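PDB 2JHP: core protein VP4 from Bluetongue virus, which caps viral messenger RNA, acting as a multifunctional assembly-line enzyme inside the core of the virus. Local coordinates for residues A[60-64]-A[65-69]; A[107-110]-A[111-115]; A[247-251]-A[252-256]; A[290-293]-A[294-298]. All coordinates share one frame; numbering follows the deposited sequence.

Contact 1: residues A[60-64]-A[65-69]; sequences RQLRG and HGFIF
Leu62, near the C-terminal end of helix 59-64, reaches across to Phe67 and Phe69 on the strand that follows. Its CB rests 3.8 Å from Phe67 CB at the root of the ring. A chi1 of -71° sets CG beside the backbone N and turns the branch toward the aromatic pair, one methyl to each ring. CD2 sits over the centre of the Phe67 ring, 3.6 Å from its centroid, in a CH-pi contact almost along the ring normal. CD1 turns to the Phe69 ring and meets it in plane at the edge, 3.7 Å from CE2. Beneath these apolar contacts the helix ends in a Schellman motif: Phe67 N bonds to Leu62 O at 3.0 Å, Gly66 N to Arg63 O at 2.9 Å, and Gly66 takes the positive phi (87°) such an ending needs. Arg63 bends at chi2 and sends NH1 to Phe67 O, which lies near the guanidinium plane; the modelled 2.5 Å between Arg63 NH1 and Phe67 O is unusually short, and its exact value doubtful. Phe69 CE1 covers one guanidinium face, offset toward the rim. Asp86 forms a salt bridge with Arg63 NH1 and also accepts the Phe69 N-H, while Leu489 O takes Arg63 NH2. The turn leads into an inner strand of the parallel sheet, flanked by 7-10 and 87-88. The buried charge of Arg63 is thus probably balanced by Asp86 and by carbonyls, which lets it share the interior with leucine and phenylalanine.

Contact 2: residues A[107-110]-A[111-115]; sequences GRRR and IRMRK. With GUN (guanine), chain E.
Met113 doubles back on Arg109 where helix 99-112 gives way to helix 114-128. This is the close-packed side: Met113 CE lies 3.5 Å from Arg109 CG, and Met113 CG sits 3.3 Å from Arg109 O. With CG beside the backbone N (chi1 -69°), the thioether runs back along the preceding turn, against Val87 of strand 87-88. Regular helical bonding still joins Arg112 N to Arg108 O at 3.1 Å. One residue on it falters, since Met113 N makes two weak bonds, to Arg109 O and to Arg110 O. The other side is loose. Ile111 and Arg112 are exposed and touch the preceding turn chiefly through carbons near the backbone, such as Ile111 CG1 at 3.5 Å from Gly107 O. Arg110 instead carries its guanidinium to salt bridges with Asp492 and Asp47. Past the break, Arg114 lines the guanine pocket, forms a cation-pi pair with Trp495 and offers its carbonyl O to guanine N2 at 2.9 Å, a weak bond; Tyr446 OH also bonds the base. Part of the hold on guanine is therefore a weak bond to a main-chain carbonyl, which probably depends more on where the backbone of Arg114 lies than on its charge.

Contact 3: residues A[247-251]-A[252-256]; sequences DILKH and MNFLK
Leu249 meets Phe254, and Ile248 lies alongside Met252, where a type I turn from Leu249 to Met252 reverses the chain and the residues beyond it bring Phe254 back to Leu249. Leu249 CD1 is the bump: it touches the Phe254 ring in plane at its edge, 3.5 Å from CZ. Met252 CB lies over one face of that same ring, offset toward the rim, so the phenyl group fits an angle made by two aliphatic groups. Met252 itself is extended beyond CG and points the same way as Ile248, ending with Met252 CE 3.7 Å from Ile248 CG2. Met252 CG stands beside the backbone N (chi1 -82°), which lays the start of the chain over the turn; Met252 CB is 3.4 Å from Leu249 O and Met252 CG 3.7 Å from Ile248 O. A single weak bond, Met252 N to Leu249 O at 3.2 Å, closes the turn. Within the turn, Lys250 CG lies over the centre of one His251 ring face, and that ring stacks with His238. The turn follows on from the short helix 246-249 and leads toward strand 260-264. Ile248 and Met252 both press on strand 192-196, His251 leans on strand 219-223, and Phe254 rests against Arg260 at the start of the next strand.

Contact 4: residues A[290-293]-A[294-298]; sequences EEIA and YEMGG
Glu290 and Glu291 give their carbonyls to the N-H groups of Tyr294 and Glu295 as helix 280-295 runs out. The first bond, Tyr294 N to Glu290 O, is 2.8 Å long; Glu295 N to Glu291 O is 2.9 Å. At the end the pattern frays. Met296 N reaches Ile292 O at 3.1 Å and makes a second, weak bond to Ala293 O, while Gly297 N is taken by Tyr294 O at 3.1 Å. Met296 is the first residue to leave helical angles. The Glu295 chain, its CG beside the backbone N (chi1 -63°), folds back along the helix, bringing OE1 within 3.4 Å of Ile292 CA and alongside Glu291 O, an acceptor that can give it no bond. Its charge also lies 5.8 Å, OE1 to OE1, from that of Glu291, a pairing that is probably mildly unfavourable but eased by exposure. Glu290 is better provided: one carboxylate oxygen accepts Ile319 N and the other pairs with Arg287. In the domain built round the seven-stranded mixed sheet, ordered as in class I methyltransferases, Ile292 and Ala293 face strand 260-264 and Tyr294 touches strand 315-320. Met296 packs on helix 246-249, so the end of this helix lies beside that one, both against strand 260-264.

Overall arrangement
From the N terminus the four contacts follow in series, none enclosing or crossing another, each bridging adjacent pieces of chain. Contact 1 links a helix to a strand of the parallel five-stranded sheet. Contact 2 spans the break between two helices and touches contact 1 where Ile68 packs on Arg110, bringing that sheet next to the helices that lead to a guanine site. Contacts 3 and 4 lie far off, centres 48 to 59 Å from the first two, in the region of a seven-stranded sheet whose strand order, 3-2-1-4-5-7-6, matches the class I methyltransferase fold. They touch through Ile248, Leu249, Met252, Ile292 and Met296, tying the turn after helix 246-249 to the end of helix 280-295.

Contact 1: residues A[60-64]-A[65-69]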
loop_
_atom_site.group_PDB
_atom_site.type_symbol
_atom_site.label_atom_id
_atom_site.label_comp_id
_atom_site.label_asym_id
_atom_site.label_seq_id
_atom_site.Cartn_x
_atom_site.Cartn_y
_atom_site.Cartn_z
ATOM N N ARG A 60 -4.267 -3.071 -23.085
ATOM C CA ARG A 60 -4.841 -4.129 -22.261
ATOM C C ARG A 60 -4.576 -5.521 -22.809
ATOM O O ARG A 60 -4.446 -6.474 -22.032
ATOM C CB ARG A 60 -6.352 -3.937 -22.135
ATOM C CG ARG A 60 -6.776 -2.811 -21.202
ATOM C CD ARG A 60 -8.267 -2.778 -21.125
ATOM N NE ARG A 60 -8.791 -3.781 -20.207
ATOM C CZ ARG A 60 -9.880 -4.509 -20.430
ATOM N NH1 ARG A 60 -10.559 -4.377 -21.563
ATOM N NH2 ARG A 60 -10.281 -5.384 -19.519
ATOM N N GLN A 61 -4.534 -5.642 -24.139
ATOM C CA GLN A 61 -4.185 -6.904 -24.780
ATOM C C GLN A 61 -2.754 -7.243 -24.429
ATOM O O GLN A 61 -2.477 -8.346 -23.942
ATOM C CB GLN A 61 -4.380 -6.852 -26.291
ATOM C CG GLN A 61 -5.821 -7.025 -26.696
ATOM C CD GLN A 61 -6.032 -7.083 -28.214
ATOM O OE1 GLN A 61 -5.471 -6.277 -28.970
ATOM N NE2 GLN A 61 -6.860 -8.032 -28.656
ATOM N N LEU A 62 -1.857 -6.278 -24.633
ATOM C CA LEU A 62 -0.439 -6.487 -24.327
ATOM C C LEU A 62 -0.183 -6.690 -22.833
ATOM O O LEU A 62 0.664 -7.495 -22.455
ATOM C CB LEU A 62 0.440 -5.373 -24.918
ATOM C CG LEU A 62 0.611 -5.373 -26.445
ATOM C CD1 LEU A 62 1.491 -4.221 -26.930
ATOM C CD2 LEU A 62 1.164 -6.700 -26.951
ATOM N N ARG A 63 -0.927 -5.984 -21.984
ATOM C CA ARG A 63 -0.799 -6.187 -20.536
ATOM C C ARG A 63 -1.266 -7.574 -20.091
ATOM O O ARG A 63 -0.693 -8.162 -19.172
ATOM C CB ARG A 63 -1.531 -5.101 -19.756
ATOM C CG ARG A 63 -0.817 -3.756 -19.735
ATOM C CD ARG A 63 0.503 -3.776 -19.042
ATOM N NE ARG A 63 0.925 -2.416 -18.750
ATOM C CZ ARG A 63 2.192 -2.010 -18.656
ATOM N NH1 ARG A 63 3.192 -2.858 -18.856
ATOM N NH2 ARG A 63 2.463 -0.739 -18.379
ATOM N N GLY A 64 -2.291 -8.091 -20.760
ATOM C CA GLY A 64 -2.786 -9.438 -20.502
ATOM C C GLY A 64 -1.743 -10.469 -20.873
ATOM O O GLY A 64 -1.728 -11.580 -20.332
ATOM N N HIS A 65 -0.868 -10.086 -21.797
ATOM C CA HIS A 65 0.272 -10.900 -22.189
ATOM C C HIS A 65 1.468 -10.781 -21.243
ATOM O O HIS A 65 2.407 -11.574 -21.332
ATOM C CB HIS A 65 0.706 -10.540 -23.609
ATOM C CG HIS A 65 -0.088 -11.233 -24.663
ATOM N ND1 HIS A 65 0.095 -12.564 -24.974
ATOM C CD2 HIS A 65 -1.081 -10.788 -25.469
ATOM C CE1 HIS A 65 -0.751 -12.907 -25.929
ATOM N NE2 HIS A 65 -1.471 -11.847 -26.250
ATOM N N GLY A 66 1.429 -9.792 -20.355
ATOM C CA GLY A 66 2.547 -9.502 -19.469
ATOM C C GLY A 66 3.610 -8.558 -20.016
ATOM O O GLY A 66 4.736 -8.576 -19.547
ATOM N N PHE A 67 3.254 -7.722 -20.988
ATOM C CA PHE A 67 4.183 -6.753 -21.599
ATOM C C PHE A 67 4.649 -5.628 -20.679
ATOM O O PHE A 67 3.846 -5.000 -19.974
ATOM C CB PHE A 67 3.567 -6.129 -22.841
ATOM C CG PHE A 67 3.889 -6.853 -24.090
ATOM C CD1 PHE A 67 3.393 -8.136 -24.319
ATOM C CD2 PHE A 67 4.684 -6.264 -25.062
ATOM C CE1 PHE A 67 3.689 -8.821 -25.498
ATOM C CE2 PHE A 67 4.986 -6.944 -26.246
ATOM C CZ PHE A 67 4.486 -8.225 -26.458
ATOM N N ILE A 68 5.959 -5.395 -20.701
ATOM C CA ILE A 68 6.582 -4.241 -20.087
ATOM C C ILE A 68 7.359 -3.563 -21.201
ATOM O O ILE A 68 8.104 -4.218 -21.944
ATOM C CB ILE A 68 7.513 -4.645 -18.924
ATOM C CG1 ILE A 68 6.676 -5.087 -17.720
ATOM C CG2 ILE A 68 8.487 -3.500 -18.535
ATOM C CD1 ILE A 68 7.520 -5.676 -16.541
ATOM N N PHE A 69 7.183 -2.252 -21.310
ATOM C CA PHE A 69 7.714 -1.507 -22.441
ATOM C C PHE A 69 9.006 -0.798 -22.055
ATOM O O PHE A 69 9.028 0.031 -21.145
ATOM C CB PHE A 69 6.646 -0.552 -22.986
ATOM C CG PHE A 69 5.345 -1.238 -23.315
ATOM C CD1 PHE A 69 4.367 -1.418 -22.344
ATOM C CD2 PHE A 69 5.102 -1.730 -24.591
ATOM C CE1 PHE A 69 3.162 -2.067 -22.654
ATOM C CE2 PHE A 69 3.903 -2.374 -24.896
ATOM C CZ PHE A 69 2.938 -2.539 -23.929
#

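Contact 2: residues A[107-110]-A[111-115]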
loop_
_atom_site.group_PDB
_atom_site.type_symbol
_atom_site.label_atom_id
_atom_site.label_comp_id
_atom_site.label_asym_id
_atom_site.label_seq_id
_atom_site.Cartn_x
_atom_site.Cartn_y
_atom_site.Cartn_z
ATOM N N GLY A 107 15.778 -4.125 -13.894
ATOM C CA GLY A 107 15.506 -4.618 -12.549
ATOM C C GLY A 107 15.231 -3.550 -11.513
ATOM O O GLY A 107 14.285 -3.676 -10.732
ATOM N N ARG A 108 16.059 -2.505 -11.495
ATOM C CA ARG A 108 15.846 -1.383 -10.574
ATOM C C ARG A 108 14.507 -0.698 -10.835
ATOM O O ARG A 108 13.695 -0.529 -9.907
ATOM C CB ARG A 108 16.985 -0.358 -10.649
ATOM C CG ARG A 108 18.316 -0.855 -10.136
ATOM C CD ARG A 108 19.335 0.260 -10.129
ATOM N NE ARG A 108 20.676 -0.241 -10.417
ATOM C CZ ARG A 108 21.316 -0.069 -11.572
ATOM N NH1 ARG A 108 20.747 0.607 -12.567
ATOM N NH2 ARG A 108 22.540 -0.569 -11.732
ATOM N N ARG A 109 14.259 -0.327 -12.093
ATOM C CA ARG A 109 12.990 0.324 -12.431
ATOM C C ARG A 109 11.835 -0.627 -12.172
ATOM O O ARG A 109 10.765 -0.226 -11.741
ATOM C CB ARG A 109 12.964 0.831 -13.873
ATOM C CG ARG A 109 11.585 1.338 -14.301
ATOM C CD ARG A 109 11.290 2.777 -13.889
ATOM N NE ARG A 109 11.732 3.678 -14.951
ATOM C CZ ARG A 109 12.913 4.292 -14.990
ATOM N NH1 ARG A 109 13.207 5.076 -16.018
ATOM N NH2 ARG A 109 13.800 4.136 -14.007
ATOM N N ARG A 110 12.075 -1.911 -12.383
ATOM C CA ARG A 110 11.075 -2.922 -12.070
ATOM C C ARG A 110 10.675 -2.932 -10.566
ATOM O O ARG A 110 9.485 -3.018 -10.233
ATOM C CB ARG A 110 11.577 -4.282 -12.515
ATOM C CG ARG A 110 10.489 -5.185 -12.892
ATOM C CD ARG A 110 10.488 -5.450 -14.359
ATOM N NE ARG A 110 10.904 -6.810 -14.692
ATOM C CZ ARG A 110 10.190 -7.914 -14.509
ATOM N NH1 ARG A 110 8.982 -7.925 -13.966
ATOM N NH2 ARG A 110 10.708 -9.035 -14.894
ATOM N N ILE A 111 11.662 -2.834 -9.674
ATOM C CA ILE A 111 11.393 -2.741 -8.233
ATOM C C ILE A 111 10.608 -1.476 -7.892
ATOM O O ILE A 111 9.716 -1.503 -7.039
ATOM C CB ILE A 111 12.687 -2.804 -7.373
ATOM C CG1 ILE A 111 13.291 -4.215 -7.414
ATOM C CG2 ILE A 111 12.385 -2.381 -5.924
ATOM C CD1 ILE A 111 14.611 -4.352 -6.667
ATOM N N ARG A 112 10.927 -0.374 -8.569
ATOM C CA ARG A 112 10.187 0.879 -8.385
ATOM C C ARG A 112 8.721 0.815 -8.839
ATOM O O ARG A 112 7.880 1.523 -8.298
ATOM C CB ARG A 112 10.902 2.042 -9.072
ATOM C CG ARG A 112 12.261 2.401 -8.456
ATOM C CD ARG A 112 12.120 3.256 -7.190
ATOM N NE ARG A 112 13.378 3.370 -6.453
ATOM C CZ ARG A 112 14.348 4.240 -6.735
ATOM N NH1 ARG A 112 14.221 5.088 -7.751
ATOM N NH2 ARG A 112 15.455 4.262 -6.000
ATOM N N MET A 113 8.417 -0.047 -9.809
ATOM C CA MET A 113 7.057 -0.170 -10.360
ATOM C C MET A 113 6.062 -0.833 -9.421
ATOM O O MET A 113 4.854 -0.756 -9.653
ATOM C CB MET A 113 7.060 -0.974 -11.657
ATOM C CG MET A 113 7.701 -0.308 -12.832
ATOM S SD MET A 113 7.505 -1.335 -14.288
ATOM C CE MET A 113 9.026 -0.915 -15.080
ATOM N N ARG A 114 6.564 -1.515 -8.396
ATOM C CA ARG A 114 5.700 -2.161 -7.407
ATOM C C ARG A 114 4.770 -1.155 -6.774
ATOM O O ARG A 114 3.612 -1.469 -6.521
ATOM C CB ARG A 114 6.507 -2.847 -6.307
ATOM C CG ARG A 114 7.310 -4.044 -6.761
ATOM C CD ARG A 114 8.129 -4.563 -5.624
ATOM N NE ARG A 114 9.038 -5.606 -6.078
ATOM C CZ ARG A 114 9.803 -6.338 -5.279
ATOM N NH1 ARG A 114 9.773 -6.156 -3.965
ATOM N NH2 ARG A 114 10.599 -7.258 -5.801
ATOM N N LYS A 115 5.275 0.053 -6.532
ATOM C CA LYS A 115 4.498 1.095 -5.891
ATOM C C LYS A 115 3.278 1.425 -6.743
ATOM O O LYS A 115 2.185 1.612 -6.221
ATOM C CB LYS A 115 5.343 2.345 -5.673
ATOM C CG LYS A 115 5.018 3.103 -4.398
ATOM C CD LYS A 115 5.531 4.549 -4.447
ATOM C CE LYS A 115 4.396 5.504 -4.740
ATOM N NZ LYS A 115 4.843 6.854 -5.126
HETATM N N9 GUN E . 3.016 -0.360 -2.054
HETATM C C8 GUN E . 3.363 -0.378 -0.767
HETATM N N7 GUN E . 3.681 -1.627 -0.417
HETATM C C5 GUN E . 3.541 -2.413 -1.485
HETATM C C6 GUN E . 3.731 -3.778 -1.708
HETATM O O6 GUN E . 4.106 -4.518 -0.800
HETATM N N1 GUN E . 3.489 -4.303 -2.984
HETATM C C2 GUN E . 3.058 -3.432 -3.997
HETATM N N2 GUN E . 2.822 -3.891 -5.210
HETATM N N3 GUN E . 2.885 -2.123 -3.744
HETATM C C4 GUN E . 3.115 -1.600 -2.529
#

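Contact 3: residues A[247-251]-A[252-256]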
loop_
_atom_site.group_PDB
_atom_site.type_symbol
_atom_site.label_atom_id
_atom_site.label_comp_id
_atom_site.label_asym_id
_atom_site.label_seq_id
_atom_site.Cartn_x
_atom_site.Cartn_y
_atom_site.Cartn_z
ATOM N N ASP A 247 -4.135 32.662 27.760
ATOM C CA ASP A 247 -3.531 33.227 26.548
ATOM C C ASP A 247 -3.897 32.462 25.276
ATOM O O ASP A 247 -3.693 32.957 24.167
ATOM C CB ASP A 247 -2.007 33.277 26.695
ATOM C CG ASP A 247 -1.563 34.053 27.920
ATOM O OD1 ASP A 247 -2.095 35.164 28.143
ATOM O OD2 ASP A 247 -0.684 33.555 28.658
ATOM N N ILE A 248 -4.437 31.258 25.456
ATOM C CA ILE A 248 -4.765 30.348 24.363
ATOM C C ILE A 248 -6.278 30.184 24.198
ATOM O O ILE A 248 -6.777 30.092 23.076
ATOM C CB ILE A 248 -4.107 28.969 24.582
ATOM C CG1 ILE A 248 -2.605 29.135 24.816
ATOM C CG2 ILE A 248 -4.375 28.037 23.398
ATOM C CD1 ILE A 248 -1.959 27.936 25.399
ATOM N N LEU A 249 -6.995 30.147 25.320
ATOM C CA LEU A 249 -8.458 30.106 25.318
ATOM C C LEU A 249 -9.080 31.223 24.476
ATOM O O LEU A 249 -10.040 30.979 23.739
ATOM C CB LEU A 249 -9.029 30.177 26.748
ATOM C CG LEU A 249 -9.375 28.946 27.605
ATOM C CD1 LEU A 249 -9.585 27.664 26.794
ATOM C CD2 LEU A 249 -8.340 28.723 28.684
ATOM N N LYS A 250 -8.530 32.434 24.576
ATOM C CA LYS A 250 -9.111 33.597 23.901
ATOM C C LYS A 250 -9.004 33.551 22.367
ATOM O O LYS A 250 -9.741 34.253 21.671
ATOM C CB LYS A 250 -8.578 34.922 24.482
ATOM C CG LYS A 250 -7.098 35.211 24.238
ATOM C CD LYS A 250 -6.702 36.602 24.746
ATOM C CE LYS A 250 -7.200 37.718 23.823
ATOM N NZ LYS A 250 -6.943 39.082 24.374
ATOM N N HIS A 251 -8.111 32.711 21.848
ATOM C CA HIS A 251 -7.971 32.542 20.397
ATOM C C HIS A 251 -8.596 31.231 19.915
ATOM O O HIS A 251 -8.136 30.622 18.940
ATOM C CB HIS A 251 -6.499 32.660 19.967
ATOM C CG HIS A 251 -5.835 33.919 20.431
ATOM N ND1 HIS A 251 -6.255 35.173 20.040
ATOM C CD2 HIS A 251 -4.787 34.119 21.267
ATOM C CE1 HIS A 251 -5.498 36.091 20.614
ATOM N NE2 HIS A 251 -4.595 35.477 21.359
ATOM N N MET A 252 -9.659 30.809 20.598
ATOM C CA MET A 252 -10.378 29.595 20.229
ATOM C C MET A 252 -11.844 29.865 19.965
ATOM O O MET A 252 -12.454 30.719 20.614
ATOM C CB MET A 252 -10.270 28.550 21.331
ATOM C CG MET A 252 -8.997 27.757 21.314
ATOM S SD MET A 252 -9.080 26.464 22.546
ATOM C CE MET A 252 -7.360 26.026 22.627
ATOM N N ASN A 253 -12.402 29.124 19.014
ATOM C CA ASN A 253 -13.836 29.136 18.759
ATOM C C ASN A 253 -14.457 27.829 19.249
ATOM O O ASN A 253 -14.250 26.767 18.654
ATOM C CB ASN A 253 -14.110 29.368 17.271
ATOM C CG ASN A 253 -15.569 29.179 16.901
ATOM O OD1 ASN A 253 -16.473 29.375 17.714
ATOM N ND2 ASN A 253 -15.805 28.794 15.654
ATOM N N PHE A 254 -15.208 27.916 20.342
ATOM C CA PHE A 254 -15.811 26.738 20.960
ATOM C C PHE A 254 -17.117 26.304 20.313
ATOM O O PHE A 254 -17.448 25.120 20.335
ATOM C CB PHE A 254 -16.015 26.950 22.460
ATOM C CG PHE A 254 -14.739 27.174 23.214
ATOM C CD1 PHE A 254 -14.473 28.417 23.799
ATOM C CD2 PHE A 254 -13.794 26.148 23.340
ATOM C CE1 PHE A 254 -13.270 28.633 24.496
ATOM C CE2 PHE A 254 -12.600 26.353 24.040
ATOM C CZ PHE A 254 -12.339 27.597 24.616
ATOM N N LEU A 255 -17.848 27.251 19.727
ATOM C CA LEU A 255 -19.148 26.951 19.116
ATOM C C LEU A 255 -19.036 26.075 17.858
ATOM O O LEU A 255 -20.046 25.727 17.248
ATOM C CB LEU A 255 -19.961 28.240 18.868
ATOM C CG LEU A 255 -20.549 28.894 20.127
ATOM C CD1 LEU A 255 -20.770 30.395 19.942
ATOM C CD2 LEU A 255 -21.841 28.198 20.570
ATOM N N LYS A 256 -17.808 25.724 17.486
ATOM C CA LYS A 256 -17.549 24.794 16.381
ATOM C C LYS A 256 -16.572 23.687 16.801
ATOM O O LYS A 256 -15.552 23.944 17.446
ATOM C CB LYS A 256 -17.031 25.537 15.138
ATOM C CG LYS A 256 -16.976 24.688 13.864
ATOM C CD LYS A 256 -16.733 25.532 12.611
ATOM C CE LYS A 256 -18.031 26.114 12.050
ATOM N NZ LYS A 256 -18.968 25.066 11.544
#

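Contact 4: residues A[290-293]-A[294-298]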
loop_
_atom_site.group_PDB
_atom_site.type_symbol
_atom_site.label_atom_id
_atom_site.label_comp_id
_atom_site.label_asym_id
_atom_site.label_seq_id
_atom_site.Cartn_x
_atom_site.Cartn_y
_atom_site.Cartn_z
ATOM N N GLU A 290 3.367 21.385 29.867
ATOM C CA GLU A 290 2.617 20.192 30.235
ATOM C C GLU A 290 1.356 20.543 31.031
ATOM O O GLU A 290 0.258 20.071 30.718
ATOM C CB GLU A 290 3.509 19.240 31.045
ATOM C CG GLU A 290 4.610 18.553 30.236
ATOM C CD GLU A 290 5.615 17.790 31.098
ATOM O OE1 GLU A 290 5.378 17.614 32.320
ATOM O OE2 GLU A 290 6.657 17.371 30.547
ATOM N N GLU A 291 1.538 21.375 32.057
ATOM C CA GLU A 291 0.471 21.831 32.941
ATOM C C GLU A 291 -0.606 22.610 32.186
ATOM O O GLU A 291 -1.790 22.343 32.345
ATOM C CB GLU A 291 1.062 22.687 34.055
ATOM C CG GLU A 291 1.857 21.891 35.083
ATOM C CD GLU A 291 2.594 22.767 36.089
ATOM O OE1 GLU A 291 2.395 24.012 36.084
ATOM O OE2 GLU A 291 3.379 22.206 36.895
ATOM N N ILE A 292 -0.188 23.561 31.353
ATOM C CA ILE A 292 -1.112 24.292 30.481
ATOM C C ILE A 292 -1.914 23.332 29.602
ATOM O O ILE A 292 -3.131 23.481 29.455
ATOM C CB ILE A 292 -0.370 25.363 29.644
ATOM C CG1 ILE A 292 -0.019 26.555 30.554
ATOM C CG2 ILE A 292 -1.221 25.815 28.457
ATOM C CD1 ILE A 292 0.849 27.635 29.930
ATOM N N ALA A 293 -1.226 22.333 29.052
ATOM C CA ALA A 293 -1.863 21.327 28.206
ATOM C C ALA A 293 -2.875 20.491 28.997
ATOM O O ALA A 293 -4.000 20.285 28.540
ATOM C CB ALA A 293 -0.805 20.428 27.523
ATOM N N TYR A 294 -2.467 20.022 30.178
ATOM C CA TYR A 294 -3.337 19.226 31.045
ATOM C C TYR A 294 -4.612 20.000 31.419
ATOM O O TYR A 294 -5.704 19.440 31.367
ATOM C CB TYR A 294 -2.581 18.755 32.300
ATOM C CG TYR A 294 -3.264 17.639 33.070
ATOM C CD1 TYR A 294 -3.123 16.302 32.678
ATOM C CD2 TYR A 294 -4.040 17.913 34.190
ATOM C CE1 TYR A 294 -3.743 15.270 33.367
ATOM C CE2 TYR A 294 -4.673 16.881 34.902
ATOM C CZ TYR A 294 -4.514 15.560 34.477
ATOM O OH TYR A 294 -5.126 14.530 35.160
ATOM N N GLU A 295 -4.468 21.282 31.770
ATOM C CA GLU A 295 -5.606 22.145 32.106
ATOM C C GLU A 295 -6.563 22.209 30.936
ATOM O O GLU A 295 -7.781 22.265 31.110
ATOM C CB GLU A 295 -5.152 23.574 32.418
ATOM C CG GLU A 295 -4.249 23.744 33.623
ATOM C CD GLU A 295 -3.709 25.161 33.730
ATOM O OE1 GLU A 295 -2.541 25.391 33.339
ATOM O OE2 GLU A 295 -4.459 26.051 34.192
ATOM N N MET A 296 -5.983 22.200 29.742
ATOM C CA MET A 296 -6.721 22.349 28.509
ATOM C C MET A 296 -7.082 21.019 27.840
ATOM O O MET A 296 -7.533 20.994 26.692
ATOM C CB MET A 296 -5.935 23.233 27.557
ATOM C CG MET A 296 -6.124 24.701 27.809
ATOM S SD MET A 296 -5.117 25.635 26.664
ATOM C CE MET A 296 -6.272 26.923 26.285
ATOM N N GLY A 297 -6.887 19.914 28.553
ATOM C CA GLY A 297 -7.440 18.634 28.119
ATOM C C GLY A 297 -8.945 18.813 28.050
ATOM O O GLY A 297 -9.542 19.445 28.927
ATOM N N GLY A 298 -9.564 18.272 27.012
ATOM C CA GLY A 298 -10.976 18.539 26.757
ATOM C C GLY A 298 -11.120 19.419 25.531
ATOM O O GLY A 298 -12.055 19.246 24.752
#